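Local coordinates for protein arginase, mitochondrial (Medicago truncatula, PDB 6VSS) that hydrolyses L-arginine to urea and L-ornithine, and agmatine to urea and putrescine, using two manganese ions per subunit in a homohexamer, at residues V266-A278 / H283-L295. Sequence-based numbering, arbitrary orientation.
Sequences VSIDVDSLDPSIA and HHEPGGLLFRDIL. With MN (manganese (II) ion), chain I; MN (manganese (II) ion), chain J.
D274 reaches across to the 283-295 segment with OD1, while OD2 stays on its own side and braces the carboxylate against S276. OD1 takes the amides of G287 and G288, each N 2.9 Å from it, the G288 bond nearly straight (169°) and on the anti lone pair. OD2 accepts from S276 N and S276 OG, which reach it from opposite faces, the former closing an Asx turn. A chi1 of -165° sets CG anti to the backbone N and brings OD1 to the glycine amides; two bonds to each oxygen fix the buried group's rotation. Shortened to an alanine, the residue would lose both oxygens, which would probably leave the G287 and G288 amides without their acceptor and the S276 turn unbraced.

Backbone bonds flank this grip: D274 N donates to L289 O (2.9 Å) and L289 N to S272 O (3.1 Å), making the single bridge between L273 and L289. Glycine suits position 288, since any CB would clash with D274 N and S272 O.

Branched, apolar L273 and I294 suit their buried place, CD2 of L273 packing 3.8 Å from I294 CD1. Separately, P275 CB makes van der Waals contact with H284 CD2.

At the C-terminal end of strand 264-269, D269 OD2 bridges both manganese ions, and D271, in the following 3-10 turn, chelates one, as in the DxD metal site of the arginase fold, within a beta-alpha-beta crossover through helix 291-300.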
loop_
_atom_site.group_PDB
_atom_site.type_symbol
_atom_site.label_atom_id
_atom_site.label_comp_id
_atom_site.label_asym_id
_atom_site.label_seq_id
_atom_site.Cartn_x
_atom_site.Cartn_y
_atom_site.Cartn_z
ATOM N N VAL B 266 -10.075 -25.209 21.507
ATOM C CA VAL B 266 -9.210 -23.992 21.437
ATOM C C VAL B 266 -9.685 -23.079 20.311
ATOM O O VAL B 266 -9.564 -23.444 19.166
ATOM C CB VAL B 266 -7.722 -24.316 21.280
ATOM C CG1 VAL B 266 -6.911 -23.021 21.256
ATOM C CG2 VAL B 266 -7.213 -25.223 22.403
ATOM N N SER B 267 -10.234 -21.923 20.646
ATOM C CA SER B 267 -10.783 -20.953 19.673
ATOM C C SER B 267 -9.815 -19.767 19.588
ATOM O O SER B 267 -9.608 -19.069 20.615
ATOM C CB SER B 267 -12.138 -20.542 20.101
ATOM O OG SER B 267 -12.644 -19.527 19.235
ATOM N N ILE B 268 -9.190 -19.555 18.458
ATOM C CA ILE B 268 -8.253 -18.403 18.282
ATOM C C ILE B 268 -8.902 -17.343 17.377
ATOM O O ILE B 268 -9.024 -17.581 16.120
ATOM C CB ILE B 268 -6.895 -18.880 17.761
ATOM C CG1 ILE B 268 -6.464 -20.170 18.486
ATOM C CG2 ILE B 268 -5.898 -17.722 17.870
ATOM C CD1 ILE B 268 -5.072 -20.658 18.219
ATOM N N ASP B 269 -9.293 -16.198 17.963
ATOM C CA ASP B 269 -9.659 -15.008 17.154
ATOM C C ASP B 269 -8.366 -14.226 16.833
ATOM O O ASP B 269 -7.631 -13.891 17.740
ATOM C CB ASP B 269 -10.779 -14.246 17.849
ATOM C CG ASP B 269 -11.268 -13.011 17.102
ATOM O OD1 ASP B 269 -10.462 -12.494 16.284
ATOM O OD2 ASP B 269 -12.352 -12.503 17.460
ATOM N N VAL B 270 -8.028 -14.099 15.544
ATOM C CA VAL B 270 -6.787 -13.419 15.055
ATOM C C VAL B 270 -6.726 -12.000 15.649
ATOM O O VAL B 270 -5.603 -11.526 15.859
ATOM C CB VAL B 270 -6.723 -13.385 13.517
ATOM C CG1 VAL B 270 -5.463 -12.652 13.017
ATOM C CG2 VAL B 270 -6.765 -14.791 12.942
ATOM N N ASP B 271 -7.874 -11.366 15.938
ATOM C CA ASP B 271 -7.884 -9.986 16.515
ATOM C C ASP B 271 -7.470 -10.009 17.976
ATOM O O ASP B 271 -7.204 -8.891 18.423
ATOM C CB ASP B 271 -9.150 -9.151 16.334
ATOM C CG ASP B 271 -10.364 -9.562 17.133
ATOM O OD1 ASP B 271 -10.272 -10.294 18.094
ATOM O OD2 ASP B 271 -11.405 -9.185 16.708
ATOM N N SER B 272 -7.216 -11.167 18.602
ATOM C CA SER B 272 -6.474 -11.258 19.882
ATOM C C SER B 272 -5.095 -10.603 19.743
ATOM O O SER B 272 -4.634 -9.956 20.689
ATOM C CB SER B 272 -6.341 -12.659 20.403
ATOM O OG SER B 272 -5.604 -13.501 19.529
ATOM N N LEU B 273 -4.483 -10.713 18.583
ATOM C CA LEU B 273 -3.117 -10.178 18.367
ATOM C C LEU B 273 -3.183 -8.689 18.113
ATOM O O LEU B 273 -4.202 -8.191 17.559
ATOM C CB LEU B 273 -2.491 -10.856 17.163
ATOM C CG LEU B 273 -2.155 -12.328 17.353
ATOM C CD1 LEU B 273 -1.932 -13.002 16.005
ATOM C CD2 LEU B 273 -0.929 -12.465 18.223
ATOM N N ASP B 274 -2.128 -7.994 18.532
ATOM C CA ASP B 274 -2.014 -6.554 18.263
ATOM C C ASP B 274 -2.167 -6.358 16.753
ATOM O O ASP B 274 -1.721 -7.154 15.920
ATOM C CB ASP B 274 -0.702 -5.989 18.756
ATOM C CG ASP B 274 -0.773 -4.476 18.802
ATOM O OD1 ASP B 274 -1.341 -3.924 19.754
ATOM O OD2 ASP B 274 -0.249 -3.860 17.874
ATOM N N PRO B 275 -2.874 -5.300 16.335
ATOM C CA PRO B 275 -2.995 -4.999 14.911
ATOM C C PRO B 275 -1.644 -4.712 14.220
ATOM O O PRO B 275 -1.628 -4.829 13.082
ATOM C CB PRO B 275 -3.850 -3.707 14.889
ATOM C CG PRO B 275 -4.599 -3.726 16.167
ATOM C CD PRO B 275 -3.698 -4.411 17.167
ATOM N N SER B 276 -0.553 -4.423 14.915
ATOM C CA SER B 276 0.789 -4.272 14.289
ATOM C C SER B 276 1.236 -5.632 13.722
ATOM O O SER B 276 2.149 -5.661 12.862
ATOM C CB SER B 276 1.789 -3.796 15.286
ATOM O OG SER B 276 1.847 -4.698 16.406
ATOM N N ILE B 277 0.746 -6.716 14.332
ATOM C CA ILE B 277 1.073 -8.133 13.998
ATOM C C ILE B 277 0.027 -8.685 13.009
ATOM O O ILE B 277 0.382 -9.417 12.044
ATOM C CB ILE B 277 1.131 -8.971 15.309
ATOM C CG1 ILE B 277 2.080 -8.411 16.374
ATOM C CG2 ILE B 277 1.509 -10.395 15.037
ATOM C CD1 ILE B 277 3.401 -8.012 15.804
ATOM N N ALA B 278 -1.227 -8.376 13.249
ATOM C CA ALA B 278 -2.388 -8.965 12.562
ATOM C C ALA B 278 -3.259 -7.858 11.992
ATOM O O ALA B 278 -4.338 -7.655 12.490
ATOM C CB ALA B 278 -3.168 -9.836 13.511
ATOM N N HIS B 283 -11.779 -5.865 13.212
ATOM C CA HIS B 283 -11.852 -4.993 14.406
ATOM C C HIS B 283 -10.439 -4.757 14.900
ATOM O O HIS B 283 -10.010 -5.501 15.733
ATOM C CB HIS B 283 -12.730 -5.662 15.482
ATOM C CG HIS B 283 -14.105 -5.877 14.985
ATOM N ND1 HIS B 283 -15.075 -4.895 15.078
ATOM C CD2 HIS B 283 -14.656 -6.905 14.302
ATOM C CE1 HIS B 283 -16.194 -5.328 14.511
ATOM N NE2 HIS B 283 -15.963 -6.560 14.010
ATOM N N HIS B 284 -9.758 -3.734 14.430
ATOM C CA HIS B 284 -8.453 -3.333 15.007
ATOM C C HIS B 284 -8.642 -2.908 16.492
ATOM O O HIS B 284 -9.467 -2.043 16.747
ATOM C CB HIS B 284 -7.815 -2.247 14.167
ATOM C CG HIS B 284 -7.344 -2.700 12.851
ATOM N ND1 HIS B 284 -7.416 -1.897 11.733
ATOM C CD2 HIS B 284 -6.785 -3.845 12.436
ATOM C CE1 HIS B 284 -7.001 -2.558 10.686
ATOM N NE2 HIS B 284 -6.568 -3.737 11.092
ATOM N N GLU B 285 -7.931 -3.504 17.459
ATOM C CA GLU B 285 -8.000 -3.059 18.887
ATOM C C GLU B 285 -6.574 -2.909 19.399
ATOM O O GLU B 285 -5.976 -3.885 19.821
ATOM C CB GLU B 285 -8.754 -4.070 19.768
ATOM C CG GLU B 285 -10.166 -4.363 19.312
ATOM C CD GLU B 285 -11.184 -3.267 19.579
ATOM O OE1 GLU B 285 -10.838 -2.339 20.355
ATOM O OE2 GLU B 285 -12.334 -3.343 18.991
ATOM N N PRO B 286 -5.971 -1.709 19.385
ATOM C CA PRO B 286 -4.569 -1.588 19.797
ATOM C C PRO B 286 -4.341 -2.046 21.238
ATOM O O PRO B 286 -5.258 -2.028 22.066
ATOM C CB PRO B 286 -4.227 -0.110 19.601
ATOM C CG PRO B 286 -5.223 0.317 18.508
ATOM C CD PRO B 286 -6.506 -0.462 18.818
ATOM N N GLY B 287 -3.150 -2.551 21.477
ATOM C CA GLY B 287 -2.736 -3.062 22.799
ATOM C C GLY B 287 -2.974 -4.554 22.969
ATOM O O GLY B 287 -3.275 -4.935 24.114
ATOM N N GLY B 288 -2.717 -5.370 21.926
ATOM C CA GLY B 288 -3.105 -6.775 21.900
ATOM C C GLY B 288 -1.938 -7.667 22.254
ATOM O O GLY B 288 -0.860 -7.155 22.559
ATOM N N LEU B 289 -2.117 -8.958 22.094
ATOM C CA LEU B 289 -1.060 -9.985 22.327
ATOM C C LEU B 289 0.051 -9.907 21.268
ATOM O O LEU B 289 -0.216 -9.509 20.115
ATOM C CB LEU B 289 -1.705 -11.351 22.309
ATOM C CG LEU B 289 -2.750 -11.566 23.390
ATOM C CD1 LEU B 289 -3.548 -12.824 23.129
ATOM C CD2 LEU B 289 -2.105 -11.620 24.735
ATOM N N LEU B 290 1.238 -10.330 21.635
ATOM C CA LEU B 290 2.280 -10.616 20.634
ATOM C C LEU B 290 2.103 -12.063 20.220
ATOM O O LEU B 290 1.438 -12.858 20.927
ATOM C CB LEU B 290 3.683 -10.369 21.191
ATOM C CG LEU B 290 3.914 -9.002 21.828
ATOM C CD1 LEU B 290 5.300 -8.977 22.480
ATOM C CD2 LEU B 290 3.758 -7.909 20.782
ATOM N N PHE B 291 2.625 -12.367 19.049
ATOM C CA PHE B 291 2.476 -13.702 18.442
ATOM C C PHE B 291 2.928 -14.798 19.437
ATOM O O PHE B 291 2.195 -15.792 19.673
ATOM C CB PHE B 291 3.198 -13.782 17.094
ATOM C CG PHE B 291 2.790 -15.022 16.348
ATOM C CD1 PHE B 291 1.676 -15.025 15.525
ATOM C CD2 PHE B 291 3.461 -16.222 16.528
ATOM C CE1 PHE B 291 1.265 -16.176 14.850
ATOM C CE2 PHE B 291 3.049 -17.375 15.856
ATOM C CZ PHE B 291 1.951 -17.351 15.027
ATOM N N ARG B 292 4.081 -14.574 20.041
ATOM C CA ARG B 292 4.776 -15.460 21.001
ATOM C C ARG B 292 3.943 -15.592 22.287
ATOM O O ARG B 292 4.150 -16.526 23.025
ATOM C CB ARG B 292 6.173 -14.825 21.080
ATOM C CG ARG B 292 7.165 -15.458 22.034
ATOM C CD ARG B 292 7.840 -16.736 21.581
ATOM N NE ARG B 292 8.084 -16.747 20.149
ATOM C CZ ARG B 292 8.161 -17.860 19.387
ATOM N NH1 ARG B 292 7.981 -19.057 19.918
ATOM N NH2 ARG B 292 8.372 -17.753 18.077
ATOM N N ASP B 293 3.037 -14.682 22.618
ATOM C CA ASP B 293 2.209 -14.891 23.841
ATOM C C ASP B 293 1.240 -16.054 23.595
ATOM O O ASP B 293 1.110 -16.945 24.432
ATOM C CB ASP B 293 1.366 -13.658 24.194
ATOM C CG ASP B 293 2.120 -12.474 24.751
ATOM O OD1 ASP B 293 2.861 -12.661 25.699
ATOM O OD2 ASP B 293 1.902 -11.373 24.258
ATOM N N ILE B 294 0.587 -16.079 22.445
ATOM C CA ILE B 294 -0.323 -17.217 22.112
ATOM C C ILE B 294 0.497 -18.535 22.117
ATOM O O ILE B 294 -0.028 -19.590 22.587
ATOM C CB ILE B 294 -1.030 -16.975 20.768
ATOM C CG1 ILE B 294 -1.807 -15.649 20.801
ATOM C CG2 ILE B 294 -1.940 -18.145 20.423
ATOM C CD1 ILE B 294 -2.751 -15.452 19.672
ATOM N N LEU B 295 1.731 -18.518 21.589
ATOM C CA LEU B 295 2.512 -19.778 21.436
ATOM C C LEU B 295 2.924 -20.269 22.834
ATOM O O LEU B 295 2.909 -21.471 23.083
ATOM C CB LEU B 295 3.748 -19.549 20.550
ATOM C CG LEU B 295 3.465 -19.266 19.083
ATOM C CD1 LEU B 295 4.724 -19.175 18.254
ATOM C CD2 LEU B 295 2.563 -20.310 18.489
HETATM MN MN MN I . -12.543 -10.495 18.117
HETATM MN MN MN J . -14.232 -13.089 18.532
HETATM O O HOH W 1 -11.923 -8.817 13.884
HETATM O O HOH W 2 -6.912 -6.112 16.885
HETATM O O HOH W 3 -14.570 -11.055 18.630
#